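Local coordinates for aminopeptidase N family protein (Idiomarina loihiensis L2TR, PDB 4FGM) that probably works as a zinc-dependent aminopeptidase of the M61 family, cleaving residues from the amino end of peptides, at residues Met309-Phe313 and Leu401-Met405; Leu268-His273 and Asp314-Leu318; Lys206-Gln211 and Leu317-Ile323. One frame throughout, in Å; residues are numbered along the deposited sequence.

All three contacts use helix 308-320, which begins just after the zinc ligand Glu307. Contact 2 is the one at the metal: His273 binds the zinc ion and is held by Asp314. Contact 1 lies on the first turns of the same helix, about 11 Å away centre to centre, and the side chain of Met309 is about 10 Å from the zinc. Contact 3 takes up the end of the helix, about 8 Å from contact 2 between centres, and the two share Leu317 and Leu318. Cys272 O and Gln211 NE2, 3.1 Å apart, join them further. Helix 308-320 thus runs from the metal site to the surface of the domain.

Contact 1 of 3, residues Met309-Phe313 and Leu401-Met405; sequences MTSYF and LARVM
In the helical part of a gluzincin-type zinc peptidase, Met309, Tyr312 and Phe313 of helix 308-320 pack on Leu401, Ala402 and Met405 at the start of helix 401-413. The two short axes come no closer than 12.2 Å and their directions differ by 131°. Long side chains therefore span the gap. Phe313 makes contact with three residues, Leu401, Ala402 and Met405. Its CE2 lies 3.7 Å from Met405 CG, and Phe313 and Met405 run alongside with their ends pointing opposite ways. At the edge of the ring, CZ is 3.8 Å from the backbone Ala402 N, close to the ring plane. Leu401 is the common partner of the other helix. Its CG is anti to the backbone N (chi1 173°), which sends CD2 in among three side chains. There CD2 is 3.8 Å from Phe313 CE2, 4.0 Å from Tyr312 CD2 and 4.1 Å from Met309 SE. Met309 and Met405, both selenomethionines, meet CG to SE at 4.0 Å. The contact is apolar and buried, and Ala384 of helix 378-394 touches Met309, Tyr312 and Leu401. The polar end of Tyr312 is satisfied by Asp388, with Trp584 NE1 as a second partner of the hydroxyl. Asp388 also takes the N-H of Leu401, so one carboxylate ties the tyrosine to the first turn of helix 401-413. Thr310 turns away from this contact and touches His273 and His277, the two zinc-binding histidines. The arrangement is a strongly inclined helix pair close to the metal site, the side chain of Met309 being about 10 Å from the zinc. It joins the helix that follows the glutamate ligand to a later helix of the gluzincin catalytic domain.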
loop_
_atom_site.group_PDB
_atom_site.type_symbol
_atom_site.label_atom_id
_atom_site.label_comp_id
_atom_site.label_asym_id
_atom_site.label_seq_id
_atom_site.Cartn_x
_atom_site.Cartn_y
_atom_site.Cartn_z
HETATM N N MSE A 309 11.589 -2.473 -3.340
HETATM C CA MSE A 309 12.556 -1.437 -2.977
HETATM C C MSE A 309 11.906 -0.429 -2.033
HETATM O O MSE A 309 12.497 -0.025 -1.021
HETATM C CB MSE A 309 13.062 -0.691 -4.224
HETATM C CG MSE A 309 13.680 -1.561 -5.320
HETATM SE SE MSE A 309 15.226 -2.637 -4.780
HETATM C CE MSE A 309 14.406 -4.381 -4.846
ATOM N N THR A 310 10.684 -0.029 -2.375
ATOM C CA THR A 310 9.938 0.935 -1.574
ATOM C C THR A 310 9.666 0.386 -0.171
ATOM O O THR A 310 9.688 1.126 0.814
ATOM C CB THR A 310 8.596 1.275 -2.242
ATOM O OG1 THR A 310 8.816 1.546 -3.634
ATOM C CG2 THR A 310 7.958 2.495 -1.567
ATOM N N SER A 311 9.424 -0.920 -0.087
ATOM C CA SER A 311 9.156 -1.548 1.201
ATOM C C SER A 311 10.408 -1.676 2.054
ATOM O O SER A 311 10.322 -1.977 3.240
ATOM C CB SER A 311 8.511 -2.920 1.013
ATOM O OG SER A 311 7.185 -2.772 0.537
ATOM N N TYR A 312 11.570 -1.456 1.452
ATOM C CA TYR A 312 12.823 -1.510 2.199
ATOM C C TYR A 312 13.163 -0.093 2.642
ATOM O O TYR A 312 13.558 0.141 3.781
ATOM C CB TYR A 312 13.954 -2.051 1.323
ATOM C CG TYR A 312 15.341 -1.757 1.860
ATOM C CD1 TYR A 312 15.816 -2.389 3.009
ATOM C CD2 TYR A 312 16.183 -0.850 1.208
ATOM C CE1 TYR A 312 17.096 -2.129 3.496
ATOM C CE2 TYR A 312 17.463 -0.583 1.684
ATOM C CZ TYR A 312 17.916 -1.227 2.827
ATOM O OH TYR A 312 19.187 -0.977 3.293
ATOM N N PHE A 313 12.987 0.860 1.738
ATOM C CA PHE A 313 13.307 2.243 2.051
ATOM C C PHE A 313 12.335 2.969 2.976
ATOM O O PHE A 313 12.766 3.835 3.742
ATOM C CB PHE A 313 13.519 3.035 0.751
ATOM C CG PHE A 313 14.872 2.800 0.124
ATOM C CD1 PHE A 313 16.031 3.242 0.756
ATOM C CD2 PHE A 313 14.992 2.121 -1.083
ATOM C CE1 PHE A 313 17.295 2.996 0.202
ATOM C CE2 PHE A 313 16.253 1.869 -1.646
ATOM C CZ PHE A 313 17.404 2.314 -1.004
ATOM N N LEU A 401 22.580 0.997 -2.451
ATOM C CA LEU A 401 21.377 0.737 -3.241
ATOM C C LEU A 401 20.681 2.080 -3.483
ATOM O O LEU A 401 20.060 2.290 -4.531
ATOM C CB LEU A 401 20.419 -0.220 -2.510
ATOM C CG LEU A 401 19.037 -0.457 -3.153
ATOM C CD1 LEU A 401 19.174 -1.117 -4.523
ATOM C CD2 LEU A 401 18.193 -1.323 -2.230
ATOM N N ALA A 402 20.786 2.984 -2.510
ATOM C CA ALA A 402 20.181 4.303 -2.647
ATOM C C ALA A 402 20.767 4.976 -3.890
ATOM O O ALA A 402 20.029 5.509 -4.721
ATOM C CB ALA A 402 20.449 5.149 -1.406
ATOM N N ARG A 403 22.092 4.929 -4.021
ATOM C CA ARG A 403 22.756 5.523 -5.174
ATOM C C ARG A 403 22.231 4.892 -6.466
ATOM O O ARG A 403 21.990 5.584 -7.454
ATOM C CB ARG A 403 24.274 5.343 -5.079
ATOM C CG ARG A 403 24.996 5.868 -6.307
ATOM C CD ARG A 403 26.364 6.458 -6.002
ATOM N NE ARG A 403 26.850 7.232 -7.144
ATOM C CZ ARG A 403 26.280 8.350 -7.588
ATOM N NH1 ARG A 403 25.204 8.840 -6.986
ATOM N NH2 ARG A 403 26.776 8.975 -8.645
ATOM N N VAL A 404 22.040 3.581 -6.448
ATOM C CA VAL A 404 21.534 2.886 -7.620
ATOM C C VAL A 404 20.133 3.384 -7.986
ATOM O O VAL A 404 19.812 3.536 -9.172
ATOM C CB VAL A 404 21.501 1.354 -7.381
ATOM C CG1 VAL A 404 20.764 0.653 -8.518
ATOM C CG2 VAL A 404 22.930 0.820 -7.270
HETATM N N MSE A 405 19.301 3.640 -6.974
HETATM C CA MSE A 405 17.940 4.124 -7.220
HETATM C C MSE A 405 17.995 5.493 -7.893
HETATM O O MSE A 405 17.278 5.749 -8.863
HETATM C CB MSE A 405 17.143 4.227 -5.909
HETATM C CG MSE A 405 16.910 2.902 -5.187
HETATM SE SE MSE A 405 15.975 1.583 -6.264
HETATM C CE MSE A 405 14.343 2.586 -6.577
#

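Contact 2 of 3, residues Leu268-His273 and Asp314-Leu318; sequences LSLCCH and DDYLL. With ZN (zinc ion), chain C.
Leu268 opens the contact: its CB lies 4.1 Å from CD1 of Leu318. Leu268 belongs to helix 262-277, the helix of the HExxH zinc motif, which here crosses helix 308-320 steeply. Leu268, Ser269, Cys272 and His273 of the first helix meet Asp314, Asp315, Leu317 and Leu318 of the second. Ser269 comes next. Its OG donates to Asp315 OD1 at 2.7 Å, approaching from above the carboxylate plane. The CB of Asp315 points away from helix 262-277, but its carboxylate comes back to the serine. The backbone Ser269 O also sits 3.4 Å from Asp314 CB, which puts the two helices in close touch here. Cys272 faces the second helix directly. Its SG packs 3.9 Å from Leu317 CB, and its CB lies 4.0 Å from Leu318 CD1. Leu318 thus rests against Leu268, Ser269 and Cys272, while Ile207 of helix 197-215 touches Leu318 and Cys272 from a third helix. His273 is a zinc ligand, together with His277 and Glu307, and it also lines the pocket that holds maleic acid. Asp314 is its second-shell partner. A chi1 of 52° tucks the carboxylate of Asp314 back beside its own backbone, where it lies next to the imidazole. Their planes are 32° apart. The bond to the aspartate and the bond to the metal use the two ring nitrogens and together fix the rotation of the ring. His273 ND1 donates to Asp314 OD2 on its anti side at 2.7 Å with an N-H...O angle of 159°, and His273 NE2 binds zinc at 2.3 Å.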
loop_
_atom_site.group_PDB
_atom_site.type_symbol
_atom_site.label_atom_id
_atom_site.label_comp_id
_atom_site.label_asym_id
_atom_site.label_seq_id
_atom_site.Cartn_x
_atom_site.Cartn_y
_atom_site.Cartn_z
ATOM N N LEU A 268 4.582 7.386 9.875
ATOM C CA LEU A 268 5.728 7.985 9.202
ATOM C C LEU A 268 6.255 7.047 8.131
ATOM O O LEU A 268 6.697 7.483 7.065
ATOM C CB LEU A 268 6.832 8.307 10.204
ATOM C CG LEU A 268 6.482 9.443 11.168
ATOM C CD1 LEU A 268 7.659 9.740 12.073
ATOM C CD2 LEU A 268 6.094 10.672 10.380
ATOM N N SER A 269 6.193 5.751 8.409
ATOM C CA SER A 269 6.656 4.763 7.455
ATOM C C SER A 269 5.732 4.761 6.230
ATOM O O SER A 269 6.191 4.620 5.094
ATOM C CB SER A 269 6.684 3.385 8.113
ATOM O OG SER A 269 7.219 2.424 7.227
ATOM N N LEU A 270 4.431 4.927 6.467
ATOM C CA LEU A 270 3.450 4.962 5.381
ATOM C C LEU A 270 3.682 6.178 4.481
ATOM O O LEU A 270 3.680 6.054 3.250
ATOM C CB LEU A 270 2.026 5.012 5.941
ATOM C CG LEU A 270 0.880 5.150 4.923
ATOM C CD1 LEU A 270 0.876 3.983 3.939
ATOM C CD2 LEU A 270 -0.435 5.187 5.671
ATOM N N CYS A 271 3.883 7.345 5.094
ATOM C CA CYS A 271 4.109 8.573 4.329
ATOM C C CYS A 271 5.393 8.460 3.523
ATOM O O CYS A 271 5.441 8.831 2.352
ATOM C CB CYS A 271 4.213 9.784 5.252
ATOM S SG CYS A 271 2.737 10.111 6.210
ATOM N N CYS A 272 6.430 7.943 4.169
ATOM C CA CYS A 272 7.725 7.760 3.534
ATOM C C CYS A 272 7.585 6.828 2.328
ATOM O O CYS A 272 8.243 7.011 1.305
ATOM C CB CYS A 272 8.705 7.161 4.541
ATOM S SG CYS A 272 10.371 6.946 3.925
ATOM N N HIS A 273 6.714 5.834 2.468
ATOM C CA HIS A 273 6.469 4.849 1.427
ATOM C C HIS A 273 5.788 5.479 0.196
ATOM O O HIS A 273 6.222 5.280 -0.948
ATOM C CB HIS A 273 5.594 3.723 1.997
ATOM C CG HIS A 273 5.344 2.599 1.043
ATOM N ND1 HIS A 273 6.059 1.420 1.081
ATOM C CD2 HIS A 273 4.462 2.472 0.023
ATOM C CE1 HIS A 273 5.628 0.613 0.127
ATOM N NE2 HIS A 273 4.660 1.227 -0.530
ATOM N N ASP A 314 11.045 2.630 2.941
ATOM C CA ASP A 314 10.106 3.326 3.826
ATOM C C ASP A 314 10.552 3.275 5.291
ATOM O O ASP A 314 10.399 4.253 6.021
ATOM C CB ASP A 314 8.660 2.802 3.684
ATOM C CG ASP A 314 8.543 1.285 3.811
ATOM O OD1 ASP A 314 9.397 0.648 4.465
ATOM O OD2 ASP A 314 7.565 0.731 3.263
ATOM N N ASP A 315 11.117 2.149 5.714
ATOM C CA ASP A 315 11.601 2.017 7.086
ATOM C C ASP A 315 13.051 2.495 7.220
ATOM O O ASP A 315 13.388 3.249 8.134
ATOM C CB ASP A 315 11.513 0.562 7.563
ATOM C CG ASP A 315 10.085 0.068 7.684
ATOM O OD1 ASP A 315 9.238 0.838 8.178
ATOM O OD2 ASP A 315 9.815 -1.092 7.304
ATOM N N TYR A 316 13.903 2.056 6.298
ATOM C CA TYR A 316 15.314 2.413 6.331
ATOM C C TYR A 316 15.550 3.927 6.328
ATOM O O TYR A 316 16.319 4.444 7.142
ATOM C CB TYR A 316 16.039 1.756 5.153
ATOM C CG TYR A 316 17.527 2.013 5.142
ATOM C CD1 TYR A 316 18.327 1.645 6.228
ATOM C CD2 TYR A 316 18.136 2.655 4.061
ATOM C CE1 TYR A 316 19.693 1.917 6.241
ATOM C CE2 TYR A 316 19.502 2.930 4.062
ATOM C CZ TYR A 316 20.276 2.561 5.153
ATOM O OH TYR A 316 21.625 2.843 5.156
ATOM N N LEU A 317 14.885 4.638 5.422
ATOM C CA LEU A 317 15.041 6.091 5.344
ATOM C C LEU A 317 14.579 6.781 6.629
ATOM O O LEU A 317 14.965 7.915 6.911
ATOM C CB LEU A 317 14.272 6.642 4.139
ATOM C CG LEU A 317 14.831 6.209 2.781
ATOM C CD1 LEU A 317 14.086 6.946 1.676
ATOM C CD2 LEU A 317 16.337 6.516 2.711
ATOM N N LEU A 318 13.748 6.090 7.403
ATOM C CA LEU A 318 13.250 6.629 8.663
ATOM C C LEU A 318 14.399 6.674 9.673
ATOM O O LEU A 318 14.460 7.560 10.534
ATOM C CB LEU A 318 12.107 5.752 9.181
ATOM C CG LEU A 318 10.739 6.408 9.417
ATOM C CD1 LEU A 318 10.293 7.234 8.216
ATOM C CD2 LEU A 318 9.731 5.316 9.696
HETATM ZN ZN ZN C . 3.690 0.712 -2.504
#

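Contact 3 of 3, residues Lys206-Gln211 and Leu317-Ile323; sequences KICETQ and LLHTSGI
Leu317 meets Gln211 of helix 197-215 near the end of helix 308-320. Leu317 CD1 lies 3.7 Å from Gln211 CG, and the leucine lies across the glutamine chain. The amide of Gln211 goes on past the leucine, and its NE2 hydrogen-bonds to Cys272 O on the zinc-motif helix. Leu318 turns its CB away, yet its CD1 comes back to 3.5 Å from Ile207 CD1. Thr320, exposed to solvent, touches Thr210 through methyl groups, CG2 to CG2 at 3.6 Å. The CA atoms of the two segments come nearest at Ser321 and Ile207, 5.9 Å apart. Ser321 CB packs 3.3 Å from Thr210 OG1. Both hydroxyls bond back to their own segment. Ser321 OG, folded back over its own backbone by a chi1 of 53°, donates to Leu317 O at 2.6 Å, in the carbonyl plane. Thr210 OG1 donates to Lys206 O at 3.1 Å from above that carbonyl plane, while Thr210 N reaches the same oxygen from the other face. Gly322 has a positive phi of 80° and ends the helix; its N hydrogen-bonds to His319 O. The chain then turns back and places Ile323 over the first turn of the segment 206-211. There Ile323 CG1 lies 4.1 Å from Ile207 CG1, and its CD1 touches Lys206 CE, next to the amine. The hydrogen bond from Ile323 N to Leu318 O completes the helix end. This is a Schellman motif, with the residue just after the glycine packed on a neighbouring helix.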
loop_
_atom_site.group_PDB
_atom_site.type_symbol
_atom_site.label_atom_id
_atom_site.label_comp_id
_atom_site.label_asym_id
_atom_site.label_seq_id
_atom_site.Cartn_x
_atom_site.Cartn_y
_atom_site.Cartn_z
ATOM N N LYS A 206 11.877 16.350 7.373
ATOM C CA LYS A 206 13.130 15.610 7.431
ATOM C C LYS A 206 13.107 14.432 6.468
ATOM O O LYS A 206 14.016 14.272 5.647
ATOM C CB LYS A 206 13.414 15.119 8.860
ATOM C CG LYS A 206 14.221 16.105 9.687
ATOM C CD LYS A 206 14.765 15.491 10.973
ATOM C CE LYS A 206 13.749 15.529 12.103
ATOM N NZ LYS A 206 14.328 14.997 13.372
ATOM N N ILE A 207 12.070 13.608 6.566
ATOM C CA ILE A 207 11.953 12.459 5.683
ATOM C C ILE A 207 12.000 12.903 4.218
ATOM O O ILE A 207 12.763 12.358 3.415
ATOM C CB ILE A 207 10.637 11.704 5.939
ATOM C CG1 ILE A 207 10.654 11.111 7.352
ATOM C CG2 ILE A 207 10.442 10.625 4.894
ATOM C CD1 ILE A 207 9.314 10.586 7.818
ATOM N N CYS A 208 11.192 13.904 3.880
ATOM C CA CYS A 208 11.130 14.412 2.512
ATOM C C CYS A 208 12.451 14.975 1.988
ATOM O O CYS A 208 12.834 14.705 0.846
ATOM C CB CYS A 208 10.031 15.470 2.398
ATOM S SG CYS A 208 8.365 14.782 2.519
ATOM N N GLU A 209 13.143 15.765 2.803
ATOM C CA GLU A 209 14.416 16.316 2.367
ATOM C C GLU A 209 15.395 15.178 2.105
ATOM O O GLU A 209 16.134 15.200 1.120
ATOM C CB GLU A 209 14.968 17.297 3.402
ATOM C CG GLU A 209 14.299 18.658 3.301
ATOM C CD GLU A 209 14.753 19.643 4.358
ATOM O OE1 GLU A 209 14.772 19.271 5.553
ATOM O OE2 GLU A 209 15.069 20.797 3.993
ATOM N N THR A 210 15.381 14.170 2.970
ATOM C CA THR A 210 16.260 13.023 2.786
ATOM C C THR A 210 16.006 12.380 1.427
ATOM O O THR A 210 16.941 11.999 0.727
ATOM C CB THR A 210 16.038 11.979 3.892
ATOM O OG1 THR A 210 16.482 12.518 5.139
ATOM C CG2 THR A 210 16.798 10.713 3.602
ATOM N N GLN A 211 14.744 12.271 1.037
ATOM C CA GLN A 211 14.430 11.651 -0.243
ATOM C C GLN A 211 14.828 12.518 -1.441
ATOM O O GLN A 211 15.426 12.019 -2.402
ATOM C CB GLN A 211 12.946 11.265 -0.293
ATOM C CG GLN A 211 12.616 10.148 0.714
ATOM C CD GLN A 211 11.343 9.378 0.396
ATOM O OE1 GLN A 211 11.042 9.102 -0.769
ATOM N NE2 GLN A 211 10.601 9.001 1.438
ATOM N N LEU A 317 14.885 4.638 5.422
ATOM C CA LEU A 317 15.041 6.091 5.344
ATOM C C LEU A 317 14.579 6.781 6.629
ATOM O O LEU A 317 14.965 7.915 6.911
ATOM C CB LEU A 317 14.272 6.642 4.139
ATOM C CG LEU A 317 14.831 6.209 2.781
ATOM C CD1 LEU A 317 14.086 6.946 1.676
ATOM C CD2 LEU A 317 16.337 6.516 2.711
ATOM N N LEU A 318 13.748 6.090 7.403
ATOM C CA LEU A 318 13.250 6.629 8.663
ATOM C C LEU A 318 14.399 6.674 9.673
ATOM O O LEU A 318 14.460 7.560 10.534
ATOM C CB LEU A 318 12.107 5.752 9.181
ATOM C CG LEU A 318 10.739 6.408 9.417
ATOM C CD1 LEU A 318 10.293 7.234 8.216
ATOM C CD2 LEU A 318 9.731 5.316 9.696
ATOM N N HIS A 319 15.314 5.715 9.562
ATOM C CA HIS A 319 16.474 5.658 10.450
ATOM C C HIS A 319 17.559 6.572 9.900
ATOM O O HIS A 319 18.248 7.265 10.650
ATOM C CB HIS A 319 17.033 4.239 10.537
ATOM C CG HIS A 319 18.388 4.165 11.170
ATOM N ND1 HIS A 319 18.608 4.472 12.494
ATOM C CD2 HIS A 319 19.599 3.860 10.645
ATOM C CE1 HIS A 319 19.901 4.362 12.761
ATOM N NE2 HIS A 319 20.521 3.994 11.657
ATOM N N THR A 320 17.693 6.560 8.579
ATOM C CA THR A 320 18.687 7.362 7.879
ATOM C C THR A 320 18.468 8.861 8.058
ATOM O O THR A 320 19.418 9.641 8.044
ATOM C CB THR A 320 18.693 7.006 6.382
ATOM O OG1 THR A 320 19.957 6.440 6.043
ATOM C CG2 THR A 320 18.437 8.219 5.528
ATOM N N SER A 321 17.215 9.260 8.227
ATOM C CA SER A 321 16.894 10.662 8.418
ATOM C C SER A 321 16.925 10.993 9.900
ATOM O O SER A 321 16.696 12.136 10.296
ATOM C CB SER A 321 15.512 10.963 7.842
ATOM O OG SER A 321 14.559 10.059 8.369
ATOM N N GLY A 322 17.201 9.984 10.716
ATOM C CA GLY A 322 17.273 10.194 12.151
ATOM C C GLY A 322 15.958 10.242 12.910
ATOM O O GLY A 322 15.905 10.796 13.999
ATOM N N ILE A 323 14.896 9.673 12.349
ATOM C CA ILE A 323 13.607 9.671 13.035
ATOM C C ILE A 323 13.594 8.526 14.052
ATOM O O ILE A 323 13.138 8.692 15.184
ATOM C CB ILE A 323 12.429 9.487 12.041
ATOM C CG1 ILE A 323 12.460 10.589 10.976
ATOM C CG2 ILE A 323 11.104 9.527 12.786
ATOM C CD1 ILE A 323 12.338 11.985 11.525
#